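Long-range contacts in cellulose hydrolase (Bacillus licheniformis, PDB 4YZT), which hydrolyses internal beta-1,4-glucosidic bonds of cellulose as an endoglucanase of glycoside hydrolase family 5: residues S70-V75 with N114-S119; L220-Y225 with V267-Y272; Y87-D92 with K142-R147; R96-T101 with E146-K151. One frame throughout, in Å; residues are numbered along the deposited sequence.

Contact 1. Residues S70-V75 with N114-S119. With BGC (beta-D-glucopyranose), chain B; BGC (beta-D-glucopyranose), chain C.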
# COMPACT_ATOMS: atom_id res chain seq x y z
N SER A 70 -3.47 11.63 -10.98
CA SER A 70 -4.50 10.70 -11.43
C SER A 70 -5.10 9.92 -10.26
O SER A 70 -4.49 9.80 -9.21
CB SER A 70 -3.93 9.72 -12.47
OG SER A 70 -2.87 8.94 -11.92
N VAL A 71 -6.33 9.45 -10.45
CA VAL A 71 -6.98 8.60 -9.47
C VAL A 71 -7.56 7.36 -10.15
O VAL A 71 -8.03 7.42 -11.29
CB VAL A 71 -8.11 9.34 -8.68
CG1 VAL A 71 -7.55 10.60 -8.01
CG2 VAL A 71 -9.28 9.69 -9.58
N ARG A 72 -7.49 6.25 -9.44
CA ARG A 72 -8.14 5.02 -9.87
C ARG A 72 -9.36 4.78 -9.00
O ARG A 72 -9.27 4.84 -7.78
CB ARG A 72 -7.18 3.83 -9.78
CG ARG A 72 -7.78 2.46 -10.11
CD ARG A 72 -6.62 1.53 -10.41
NE ARG A 72 -6.93 0.16 -10.83
CZ ARG A 72 -6.95 -0.91 -10.03
NH1 ARG A 72 -6.78 -0.78 -8.71
NH2 ARG A 72 -7.18 -2.12 -10.54
N ILE A 73 -10.50 4.55 -9.64
CA ILE A 73 -11.76 4.34 -8.92
C ILE A 73 -12.23 2.92 -9.15
O ILE A 73 -12.93 2.63 -10.13
CB ILE A 73 -12.86 5.35 -9.37
CG1 ILE A 73 -12.36 6.80 -9.21
CG2 ILE A 73 -14.15 5.15 -8.58
CD1 ILE A 73 -13.26 7.83 -9.87
N PRO A 74 -11.82 2.00 -8.26
CA PRO A 74 -12.29 0.62 -8.41
C PRO A 74 -13.78 0.53 -8.13
O PRO A 74 -14.27 1.16 -7.18
CB PRO A 74 -11.46 -0.16 -7.37
CG PRO A 74 -10.94 0.83 -6.43
CD PRO A 74 -10.81 2.14 -7.19
N VAL A 75 -14.49 -0.23 -8.95
CA VAL A 75 -15.93 -0.41 -8.78
C VAL A 75 -16.31 -1.88 -8.90
O VAL A 75 -15.96 -2.56 -9.88
CB VAL A 75 -16.74 0.39 -9.81
CG1 VAL A 75 -18.23 0.11 -9.65
CG2 VAL A 75 -16.44 1.89 -9.69
N ASN A 114 -12.92 1.01 -13.47
CA ASN A 114 -12.78 -0.42 -13.80
C ASN A 114 -13.97 -1.28 -13.41
O ASN A 114 -15.02 -0.78 -13.00
CB ASN A 114 -11.48 -0.99 -13.18
CG ASN A 114 -11.59 -1.33 -11.68
OD1 ASN A 114 -12.66 -1.29 -11.06
ND2 ASN A 114 -10.45 -1.69 -11.10
N ILE A 115 -13.79 -2.59 -13.60
CA ILE A 115 -14.60 -3.62 -12.97
C ILE A 115 -13.66 -4.32 -11.97
O ILE A 115 -12.60 -4.81 -12.36
CB ILE A 115 -15.15 -4.63 -14.00
CG1 ILE A 115 -16.14 -3.94 -14.95
CG2 ILE A 115 -15.78 -5.84 -13.29
CD1 ILE A 115 -16.86 -4.90 -15.91
N HIS A 116 -14.04 -4.36 -10.69
CA HIS A 116 -13.09 -4.78 -9.67
C HIS A 116 -13.36 -6.18 -9.10
O HIS A 116 -12.98 -7.19 -9.71
CB HIS A 116 -13.03 -3.72 -8.55
CG HIS A 116 -11.71 -3.68 -7.83
ND1 HIS A 116 -10.57 -3.15 -8.39
CD2 HIS A 116 -11.35 -4.16 -6.62
CE1 HIS A 116 -9.57 -3.27 -7.54
NE2 HIS A 116 -10.01 -3.88 -6.45
N HIS A 117 -14.03 -6.27 -7.95
CA HIS A 117 -14.13 -7.58 -7.27
C HIS A 117 -15.11 -8.54 -7.93
O HIS A 117 -15.19 -9.71 -7.53
CB HIS A 117 -14.46 -7.39 -5.80
CG HIS A 117 -13.31 -6.87 -4.99
ND1 HIS A 117 -12.02 -7.30 -5.20
CD2 HIS A 117 -13.25 -5.95 -4.00
CE1 HIS A 117 -11.21 -6.67 -4.36
NE2 HIS A 117 -11.93 -5.85 -3.63
N ASP A 118 -15.82 -8.07 -8.95
CA ASP A 118 -16.51 -8.98 -9.87
C ASP A 118 -15.58 -10.10 -10.35
O ASP A 118 -16.04 -11.21 -10.65
CB ASP A 118 -17.04 -8.21 -11.06
CG ASP A 118 -17.91 -7.05 -10.65
OD1 ASP A 118 -17.34 -5.95 -10.41
OD2 ASP A 118 -19.13 -7.26 -10.54
N SER A 119 -14.28 -9.81 -10.42
CA SER A 119 -13.29 -10.78 -10.90
C SER A 119 -13.43 -12.14 -10.20
O SER A 119 -13.43 -13.18 -10.86
CB SER A 119 -11.87 -10.24 -10.70
OG SER A 119 -11.57 -10.09 -9.32
C2 BGC B . -6.61 -6.00 -5.10
C3 BGC B . -7.01 -5.09 -3.99
C4 BGC B . -6.52 -5.56 -2.70
C5 BGC B . -4.99 -5.69 -2.77
C6 BGC B . -4.30 -6.08 -1.49
C1 BGC B . -5.11 -6.07 -5.00
O1 BGC B . -4.43 -6.54 -6.12
O2 BGC B . -6.93 -5.43 -6.41
O3 BGC B . -8.49 -4.85 -3.96
O4 BGC B . -6.94 -4.60 -1.66
O5 BGC B . -4.70 -6.71 -3.77
O6 BGC B . -4.70 -7.40 -1.18
C2 BGC C . -7.69 -4.30 0.59
C3 BGC C . -8.32 -4.98 1.76
C4 BGC C . -9.59 -5.65 1.36
C5 BGC C . -9.35 -6.62 0.22
C6 BGC C . -10.65 -7.25 -0.20
C1 BGC C . -7.47 -5.28 -0.54
O2 BGC C . -6.43 -3.68 0.94
O3 BGC C . -8.53 -3.99 2.82
O4 BGC C . -10.20 -6.43 2.47
O5 BGC C . -8.73 -5.95 -0.94
O6 BGC C . -10.41 -8.30 -1.13
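Arg72 sends its side chain over to Asn114 and His116. Its CG is anti to the backbone N (chi1 176°), and the chain runs extended as far as NE. Asn114 ND2 lies over one face of the guanidinium, 3.3 Å from Arg72 NH2, with the amide plane almost perpendicular to it. Both are donors, so this is packing and not a bond. The guanidinium finds its polar partners in Glu158, Glu271, Asn161 and Asn36.

Pro74 makes a CH-pi contact. Pro74 CB sits 3.6 Å from the centroid of the His116 ring, over one face. Val75 is held through its backbone. Val75 N gives a nearly straight bond to Asn114 OD1 (3.0 Å, 163°). His116 N reaches Val75 O at 2.8 Å, from above the carbonyl plane.

The Asn114 amide therefore works at both ends, because Asn114 ND2 also donates to His116 ND1 at 3.1 Å, in the plane of the ring. This bond and the proline fix how the imidazole is turned. His116 NE2 then meets O3 of the chain B glucose edge-on, at 3.1 Å, in a hydrogen bond. His117 CE1 approaches the same O3 to 3.3 Å. The two histidines thus form part of the glycan pocket, at the C-terminal ends of the barrel strands.

Strands 70-73 and 110-114 are the second and third of the TIM barrel. Ile73 packs on Val111 of the latter strand. Farther out, Val75 touches Trp93 and Val97 of helix 91-105, while Ile115 touches Leu137, Val140 and Ile144 of helix 130-147.

Contact 2. Residues L220-Y225 with V267-Y272. With BGC (beta-D-glucopyranose), chain B.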
# COMPACT_ATOMS: atom_id res chain seq x y z
N LEU A 220 -0.99 -0.99 -20.95
CA LEU A 220 -0.79 -2.27 -20.27
C LEU A 220 -0.70 -2.04 -18.77
O LEU A 220 -0.31 -0.97 -18.33
CB LEU A 220 0.48 -2.97 -20.78
CG LEU A 220 0.59 -3.10 -22.30
CD1 LEU A 220 1.82 -3.92 -22.69
CD2 LEU A 220 -0.68 -3.66 -22.92
N THR A 221 -1.07 -3.05 -17.98
CA THR A 221 -1.03 -2.89 -16.53
C THR A 221 -0.56 -4.15 -15.82
O THR A 221 -0.67 -5.26 -16.33
CB THR A 221 -2.43 -2.49 -15.98
OG1 THR A 221 -2.30 -1.96 -14.65
CG2 THR A 221 -3.40 -3.67 -16.01
N TYR A 222 0.01 -3.93 -14.64
CA TYR A 222 0.26 -4.99 -13.66
C TYR A 222 0.19 -4.35 -12.28
O TYR A 222 0.13 -3.11 -12.16
CB TYR A 222 1.62 -5.68 -13.90
CG TYR A 222 2.84 -4.79 -13.74
CD1 TYR A 222 3.54 -4.74 -12.54
CD2 TYR A 222 3.30 -4.01 -14.80
CE1 TYR A 222 4.65 -3.93 -12.39
CE2 TYR A 222 4.42 -3.19 -14.66
CZ TYR A 222 5.09 -3.16 -13.45
OH TYR A 222 6.20 -2.36 -13.29
N HIS A 223 0.15 -5.19 -11.25
CA HIS A 223 0.24 -4.71 -9.87
C HIS A 223 1.56 -5.18 -9.28
O HIS A 223 2.10 -6.23 -9.69
CB HIS A 223 -0.94 -5.22 -9.03
CG HIS A 223 -2.28 -4.76 -9.53
ND1 HIS A 223 -3.46 -5.22 -8.99
CD2 HIS A 223 -2.62 -3.87 -10.49
CE1 HIS A 223 -4.48 -4.63 -9.61
NE2 HIS A 223 -3.99 -3.82 -10.53
N TYR A 224 2.08 -4.44 -8.32
CA TYR A 224 3.36 -4.82 -7.73
C TYR A 224 3.32 -4.71 -6.22
O TYR A 224 3.15 -3.61 -5.69
CB TYR A 224 4.49 -3.94 -8.27
CG TYR A 224 5.87 -4.46 -7.92
CD1 TYR A 224 6.45 -5.48 -8.67
CD2 TYR A 224 6.58 -3.95 -6.84
CE1 TYR A 224 7.71 -5.98 -8.35
CE2 TYR A 224 7.85 -4.43 -6.52
CZ TYR A 224 8.41 -5.45 -7.28
OH TYR A 224 9.66 -5.95 -6.99
N TYR A 225 3.50 -5.84 -5.55
CA TYR A 225 3.49 -5.89 -4.09
C TYR A 225 4.62 -6.77 -3.54
O TYR A 225 4.42 -7.52 -2.58
CB TYR A 225 2.15 -6.43 -3.59
CG TYR A 225 0.96 -5.49 -3.68
CD1 TYR A 225 0.89 -4.31 -2.92
CD2 TYR A 225 -0.14 -5.82 -4.49
CE1 TYR A 225 -0.22 -3.48 -2.98
CE2 TYR A 225 -1.26 -4.99 -4.55
CZ TYR A 225 -1.29 -3.83 -3.79
OH TYR A 225 -2.40 -3.02 -3.85
N VAL A 267 2.39 2.06 -19.88
CA VAL A 267 2.15 1.09 -18.82
C VAL A 267 1.71 1.79 -17.53
O VAL A 267 2.28 2.82 -17.11
CB VAL A 267 3.42 0.24 -18.55
CG1 VAL A 267 3.25 -0.64 -17.30
CG2 VAL A 267 3.74 -0.64 -19.77
N ILE A 268 0.66 1.22 -16.92
CA ILE A 268 0.18 1.67 -15.62
C ILE A 268 0.38 0.58 -14.58
O ILE A 268 -0.09 -0.54 -14.74
CB ILE A 268 -1.33 2.03 -15.66
CG1 ILE A 268 -1.57 3.28 -16.50
CG2 ILE A 268 -1.87 2.27 -14.22
CD1 ILE A 268 -3.06 3.64 -16.67
N ILE A 269 1.08 0.93 -13.50
CA ILE A 269 1.14 0.06 -12.34
C ILE A 269 -0.09 0.40 -11.51
O ILE A 269 -0.11 1.40 -10.80
CB ILE A 269 2.44 0.29 -11.54
CG1 ILE A 269 3.66 0.04 -12.43
CG2 ILE A 269 2.50 -0.61 -10.34
CD1 ILE A 269 4.90 0.80 -11.98
N GLY A 270 -1.15 -0.39 -11.67
CA GLY A 270 -2.45 -0.02 -11.12
C GLY A 270 -2.51 -0.01 -9.61
O GLY A 270 -3.33 0.71 -9.02
N GLU A 271 -1.65 -0.81 -8.98
CA GLU A 271 -1.54 -0.83 -7.52
C GLU A 271 -0.11 -1.14 -7.07
O GLU A 271 0.53 -2.05 -7.61
CB GLU A 271 -2.48 -1.89 -6.88
CG GLU A 271 -3.97 -1.72 -7.18
CD GLU A 271 -4.82 -2.78 -6.52
OE1 GLU A 271 -4.34 -3.39 -5.53
OE2 GLU A 271 -5.97 -3.02 -6.98
N TYR A 272 0.35 -0.41 -6.07
CA TYR A 272 1.58 -0.70 -5.34
C TYR A 272 1.45 -0.08 -3.95
O TYR A 272 0.59 0.79 -3.73
CB TYR A 272 2.83 -0.15 -6.04
CG TYR A 272 2.98 1.34 -5.82
CD1 TYR A 272 3.76 1.84 -4.78
CD2 TYR A 272 2.29 2.24 -6.63
CE1 TYR A 272 3.85 3.21 -4.55
CE2 TYR A 272 2.39 3.61 -6.42
CZ TYR A 272 3.16 4.09 -5.37
OH TYR A 272 3.24 5.44 -5.16
C2 BGC B . -6.61 -6.00 -5.10
C3 BGC B . -7.01 -5.09 -3.99
C4 BGC B . -6.52 -5.56 -2.70
C5 BGC B . -4.99 -5.69 -2.77
C6 BGC B . -4.30 -6.08 -1.49
C1 BGC B . -5.11 -6.07 -5.00
O1 BGC B . -4.43 -6.54 -6.12
O2 BGC B . -6.93 -5.43 -6.41
O3 BGC B . -8.49 -4.85 -3.96
O4 BGC B . -6.94 -4.60 -1.66
O5 BGC B . -4.70 -6.71 -3.77
O6 BGC B . -4.70 -7.40 -1.18
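The sixth and seventh strands of the TIM barrel pair in parallel here, and His223 and Glu271 carry the pair into the glycan pocket. Ile268 N bonds to Leu220 O at 2.8 Å. Ile268 O accepts from Thr221 OG1 at 2.6 Å and, weakly, from Tyr222 N. Thr221 can do this because its OG1 is anti to the backbone N (chi1 -163°). Gly270 N bonds to Tyr222 O at 3.0 Å.

After Tyr222 and Ile269 the register slips by one residue. Gly270 is the extra one, and its CA lies near the His223 ring. Beyond it Tyr224 N bonds to Glu271 O at 2.9 Å.

Glu271 lies near the C-terminal end of the seventh strand, the place where family 5 enzymes carry their nucleophile. Glu271 CG sits over the centre of the His223 ring, 3.9 Å from the centroid, and the carboxylate stacks at 24° to that ring. Glu271 OE2 accepts from O2 of the chain B glucose at 2.7 Å and pairs with Arg72. His223 ND1 bonds to Glu162, and only weakly to O1 of the sugar. With His223 cut back to an alanine, Glu162 would probably lose this partner and the Glu271 CG the ring it lies over.

On the outer face Tyr222 lies alongside Ile269, with Tyr222 OH 3.6 Å from Ile269 CG1. Both rest on Met299, and Tyr222 also touches Ile253 and Val256 of helix 243-261.

Contact 3. Residues Y87-D92 with K142-R147; sequences YPIDTD and KQIAER
Gln143 and Ile89 carry most of this contact. The Gln143 amide meets the backbone of the loop on both sides of Pro88. Gln143 NE2 donates to Tyr87 O at 2.8 Å with a straight bond (165°). It lies above the plane of that carbonyl, although the oxygen stays in the plane of the amide. Gln143 OE1 accepts from Ile89 N, also at 2.8 Å and straighter still (172°). Two bonds through different atoms fix the rotation of the amide.

The side chain is extended beyond CG (chi2 179°), which carries the amide from the helix out to the loop. NE2 has a second acceptor in Lys139 O, one turn back on the same helix.

Ile89 points at the helix, and its side chain and that of Gln143 run antiparallel, side by side. Ile89 CD1 reaches Gln143 CB at 3.8 Å and Ile144 CG1 at 4.2 Å. The apolar half of the contact thus lies beside the polar half. Ile89 and Ile144 both also touch Trp77 and are buried, while Pro88 is exposed.

The loop leads straight into helix 91-105, with Asp90 at its N-cap position and Asp90 OD1 bonded to Trp93 N. The contact thus joins the start of helix 91-105 to the last turns of helix 130-147. Ile89 also packs on Met94 of the first helix and on Val140 of the second, while the Tyr87 side chain lies against Asp135, Lys136 and Lys139.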
# COMPACT_ATOMS: atom_id res chain seq x y z
N TYR A 87 -29.09 -8.31 -18.12
CA TYR A 87 -28.25 -7.91 -16.98
C TYR A 87 -28.22 -6.39 -16.75
O TYR A 87 -27.14 -5.78 -16.64
CB TYR A 87 -26.82 -8.43 -17.19
CG TYR A 87 -26.72 -9.95 -17.36
CD1 TYR A 87 -26.88 -10.81 -16.27
CD2 TYR A 87 -26.46 -10.50 -18.60
CE1 TYR A 87 -26.78 -12.21 -16.44
CE2 TYR A 87 -26.36 -11.87 -18.78
CZ TYR A 87 -26.51 -12.72 -17.70
OH TYR A 87 -26.41 -14.07 -17.91
N PRO A 88 -29.41 -5.76 -16.67
CA PRO A 88 -29.42 -4.29 -16.54
C PRO A 88 -28.75 -3.85 -15.24
O PRO A 88 -29.03 -4.40 -14.18
CB PRO A 88 -30.91 -3.95 -16.56
CG PRO A 88 -31.58 -5.16 -16.01
CD PRO A 88 -30.75 -6.33 -16.50
N ILE A 89 -27.85 -2.87 -15.34
CA ILE A 89 -27.23 -2.32 -14.14
C ILE A 89 -28.22 -1.36 -13.49
O ILE A 89 -28.84 -0.54 -14.17
CB ILE A 89 -25.89 -1.63 -14.47
CG1 ILE A 89 -24.87 -2.66 -14.92
CG2 ILE A 89 -25.37 -0.87 -13.26
CD1 ILE A 89 -23.69 -2.09 -15.70
N ASP A 90 -28.38 -1.50 -12.17
CA ASP A 90 -29.23 -0.64 -11.37
C ASP A 90 -28.99 0.85 -11.66
O ASP A 90 -27.85 1.31 -11.62
CB ASP A 90 -28.98 -0.93 -9.90
CG ASP A 90 -29.79 -0.05 -8.98
OD1 ASP A 90 -29.31 1.05 -8.65
OD2 ASP A 90 -30.92 -0.46 -8.59
N THR A 91 -30.06 1.58 -11.95
CA THR A 91 -29.96 2.97 -12.38
C THR A 91 -29.34 3.87 -11.31
O THR A 91 -28.52 4.75 -11.62
CB THR A 91 -31.34 3.54 -12.77
OG1 THR A 91 -31.89 2.75 -13.83
CG2 THR A 91 -31.22 4.98 -13.23
N ASP A 92 -29.73 3.67 -10.05
CA ASP A 92 -29.18 4.50 -8.99
C ASP A 92 -27.68 4.25 -8.81
O ASP A 92 -26.93 5.17 -8.49
CB ASP A 92 -29.91 4.24 -7.67
CG ASP A 92 -31.32 4.79 -7.68
OD1 ASP A 92 -31.55 5.89 -8.25
OD2 ASP A 92 -32.21 4.13 -7.11
N LYS A 142 -20.80 -3.19 -22.22
CA LYS A 142 -21.49 -2.33 -23.19
C LYS A 142 -22.26 -1.24 -22.43
O LYS A 142 -22.24 -0.08 -22.83
CB LYS A 142 -22.42 -3.12 -24.12
CG LYS A 142 -23.01 -2.28 -25.25
CD LYS A 142 -23.96 -3.09 -26.14
CE LYS A 142 -23.21 -4.10 -26.99
N GLN A 143 -22.87 -1.60 -21.31
CA GLN A 143 -23.60 -0.60 -20.52
C GLN A 143 -22.69 0.49 -19.94
O GLN A 143 -23.03 1.69 -19.96
CB GLN A 143 -24.39 -1.27 -19.39
CG GLN A 143 -25.61 -2.05 -19.87
CD GLN A 143 -26.35 -2.73 -18.73
OE1 GLN A 143 -27.05 -2.08 -17.95
NE2 GLN A 143 -26.18 -4.05 -18.62
N ILE A 144 -21.55 0.07 -19.39
CA ILE A 144 -20.59 1.03 -18.85
C ILE A 144 -20.05 1.92 -19.97
O ILE A 144 -20.00 3.14 -19.83
CB ILE A 144 -19.44 0.32 -18.11
CG1 ILE A 144 -20.00 -0.59 -17.01
CG2 ILE A 144 -18.47 1.33 -17.50
CD1 ILE A 144 -18.93 -1.41 -16.29
N ALA A 145 -19.65 1.31 -21.08
CA ALA A 145 -19.09 2.08 -22.20
C ALA A 145 -20.05 3.14 -22.72
O ALA A 145 -19.65 4.27 -23.04
CB ALA A 145 -18.70 1.14 -23.33
N GLU A 146 -21.33 2.77 -22.81
CA GLU A 146 -22.34 3.69 -23.34
C GLU A 146 -22.57 4.88 -22.41
O GLU A 146 -22.65 6.02 -22.87
CB GLU A 146 -23.66 2.96 -23.58
CG GLU A 146 -23.67 1.98 -24.75
CD GLU A 146 -23.80 2.64 -26.11
OE1 GLU A 146 -23.98 3.88 -26.18
OE2 GLU A 146 -23.74 1.91 -27.12
N ARG A 147 -22.68 4.61 -21.11
CA ARG A 147 -22.90 5.69 -20.14
C ARG A 147 -21.75 6.71 -20.16
O ARG A 147 -21.99 7.91 -20.09
CB ARG A 147 -23.05 5.11 -18.72
CG ARG A 147 -23.22 6.18 -17.62
CD ARG A 147 -24.41 7.12 -17.87
NE ARG A 147 -25.68 6.53 -17.43
CZ ARG A 147 -26.27 6.81 -16.28
NH1 ARG A 147 -25.73 7.70 -15.45
NH2 ARG A 147 -27.40 6.22 -15.95

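Contact 4. Residues R96-T101 with E146-K151; sequences RVEEVT and ERFKNK
Phe148 and Glu98 divide this contact into a buried half and a more open one. In the buried half the far end of the Phe148 ring wedges against helix 91-105. Phe148 CZ lies 3.7 Å from Glu98 CA and 3.9 Å from Val97 CG1. Phe148 CE1 meets Thr101 CB at 3.8 Å. Thr101 OG1 is turned back to its own helix and bonds to Val97 O at 2.8 Å. Thr101 N reaches the same oxygen from the opposite face of its plane. The ring also touches Leu113, Leu155 and Phe157 of two barrel strands.

The open half is a salt-bridge network. Glu98 has its CG anti to the backbone N (chi1 -178°) and runs extended, bringing the carboxylate out between two cations. Arg147 NH1 approaches Glu98 OE1 nearly head-on at 2.7 Å, with the bond somewhat bent (138°). Lys151 NZ bonds to Glu98 OE2 on its anti side, at 2.8 Å. Each cation has another partner, Asn95 for Arg147 and Asp102 for Lys151. A lysine in place of Glu98 would probably strip Arg147 and Lys151 of their shared acceptor and bring three positive charges together.

Phe148 is the first residue to leave helical backbone angles after helix 130-147, and a type I turn from Phe148 to Lys151 follows on the way to strand 155-158. This is an alpha-to-beta connection of a TIM barrel, packed against helix 91-105 on the outside of the barrel.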
# COMPACT_ATOMS: atom_id res chain seq x y z
N ARG A 96 -24.66 6.87 -9.37
CA ARG A 96 -23.70 7.15 -8.32
C ARG A 96 -22.27 7.02 -8.85
O ARG A 96 -21.42 7.86 -8.55
CB ARG A 96 -23.93 6.22 -7.11
CG ARG A 96 -22.83 6.27 -6.05
CD ARG A 96 -22.71 7.64 -5.35
NE ARG A 96 -21.67 7.63 -4.30
CZ ARG A 96 -21.25 8.71 -3.64
NH1 ARG A 96 -21.76 9.90 -3.92
NH2 ARG A 96 -20.30 8.60 -2.72
N VAL A 97 -22.00 5.99 -9.65
CA VAL A 97 -20.67 5.82 -10.21
C VAL A 97 -20.33 7.02 -11.10
O VAL A 97 -19.21 7.53 -11.06
CB VAL A 97 -20.53 4.51 -11.02
CG1 VAL A 97 -19.15 4.44 -11.69
CG2 VAL A 97 -20.72 3.28 -10.12
N GLU A 98 -21.31 7.50 -11.87
CA GLU A 98 -21.08 8.68 -12.71
C GLU A 98 -20.82 9.92 -11.86
O GLU A 98 -19.94 10.72 -12.17
CB GLU A 98 -22.26 8.95 -13.66
CG GLU A 98 -21.97 10.15 -14.56
CD GLU A 98 -23.05 10.47 -15.59
OE1 GLU A 98 -24.13 9.85 -15.58
OE2 GLU A 98 -22.79 11.38 -16.40
N GLU A 99 -21.59 10.09 -10.79
CA GLU A 99 -21.39 11.22 -9.87
C GLU A 99 -19.95 11.25 -9.33
O GLU A 99 -19.29 12.29 -9.38
CB GLU A 99 -22.39 11.15 -8.71
CG GLU A 99 -22.13 12.18 -7.61
CD GLU A 99 -23.25 12.23 -6.59
OE1 GLU A 99 -23.43 11.25 -5.83
OE2 GLU A 99 -23.96 13.25 -6.56
N VAL A 100 -19.48 10.11 -8.84
CA VAL A 100 -18.14 10.05 -8.27
C VAL A 100 -17.10 10.22 -9.38
O VAL A 100 -16.12 10.93 -9.19
CB VAL A 100 -17.90 8.72 -7.50
CG1 VAL A 100 -16.44 8.55 -7.12
CG2 VAL A 100 -18.78 8.67 -6.26
N THR A 101 -17.32 9.61 -10.54
CA THR A 101 -16.37 9.75 -11.63
C THR A 101 -16.28 11.22 -12.07
O THR A 101 -15.19 11.73 -12.32
CB THR A 101 -16.73 8.86 -12.84
OG1 THR A 101 -16.76 7.49 -12.43
CG2 THR A 101 -15.68 8.98 -13.92
N GLU A 146 -21.33 2.77 -22.81
CA GLU A 146 -22.34 3.69 -23.34
C GLU A 146 -22.57 4.88 -22.41
O GLU A 146 -22.65 6.02 -22.87
CB GLU A 146 -23.66 2.96 -23.58
CG GLU A 146 -23.67 1.98 -24.75
CD GLU A 146 -23.80 2.64 -26.11
OE1 GLU A 146 -23.98 3.88 -26.18
OE2 GLU A 146 -23.74 1.91 -27.12
N ARG A 147 -22.68 4.61 -21.11
CA ARG A 147 -22.90 5.69 -20.14
C ARG A 147 -21.75 6.71 -20.16
O ARG A 147 -21.99 7.91 -20.09
CB ARG A 147 -23.05 5.11 -18.72
CG ARG A 147 -23.22 6.18 -17.62
CD ARG A 147 -24.41 7.12 -17.87
NE ARG A 147 -25.68 6.53 -17.43
CZ ARG A 147 -26.27 6.81 -16.28
NH1 ARG A 147 -25.73 7.70 -15.45
NH2 ARG A 147 -27.40 6.22 -15.95
N PHE A 148 -20.52 6.22 -20.26
CA PHE A 148 -19.35 7.09 -20.14
C PHE A 148 -18.72 7.43 -21.49
O PHE A 148 -17.62 7.97 -21.55
CB PHE A 148 -18.32 6.42 -19.21
CG PHE A 148 -18.77 6.36 -17.77
CD1 PHE A 148 -18.48 7.41 -16.90
CD2 PHE A 148 -19.51 5.28 -17.29
CE1 PHE A 148 -18.90 7.38 -15.56
CE2 PHE A 148 -19.93 5.24 -15.95
CZ PHE A 148 -19.63 6.30 -15.09
N LYS A 149 -19.44 7.13 -22.56
CA LYS A 149 -18.96 7.33 -23.93
C LYS A 149 -18.45 8.75 -24.24
O LYS A 149 -17.46 8.93 -24.95
CB LYS A 149 -20.07 6.96 -24.91
CG LYS A 149 -19.76 7.28 -26.37
CD LYS A 149 -20.86 6.80 -27.31
CE LYS A 149 -20.58 7.26 -28.73
NZ LYS A 149 -21.60 6.75 -29.72
N ASN A 150 -19.13 9.75 -23.69
CA ASN A 150 -18.90 11.14 -24.06
C ASN A 150 -18.04 11.92 -23.09
O ASN A 150 -17.85 13.14 -23.25
CB ASN A 150 -20.25 11.84 -24.22
CG ASN A 150 -21.06 11.24 -25.33
OD1 ASN A 150 -20.54 11.01 -26.43
ND2 ASN A 150 -22.32 10.94 -25.05
N LYS A 151 -17.51 11.22 -22.09
CA LYS A 151 -16.60 11.82 -21.13
C LYS A 151 -15.26 12.17 -21.77
O LYS A 151 -14.86 11.55 -22.77
CB LYS A 151 -16.38 10.88 -19.95
CG LYS A 151 -17.67 10.48 -19.22
CD LYS A 151 -18.35 11.71 -18.58
CE LYS A 151 -19.65 11.29 -17.88
NZ LYS A 151 -20.39 12.43 -17.25

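In the fold
Contacts 1 and 2 are buried and belong to the barrel strands and their C-terminal ends. Both touch the chain B glucose, and a salt bridge between Arg72 and Glu271 joins them inside the barrel. Toward the sugar their chemistry is polar, with rings, amides and carboxylates, while the outer side of contact 2 is apolar. Contacts 3 and 4 lie farther out and are partly buried. Both join helices 91-105 and 130-147, contact 3 through the loop that leads into the first and contact 4 through the residues that follow the second. One uses a side-chain amide, the other ion pairs, each beside an apolar patch. Contact 1 touches both by apolar side chains.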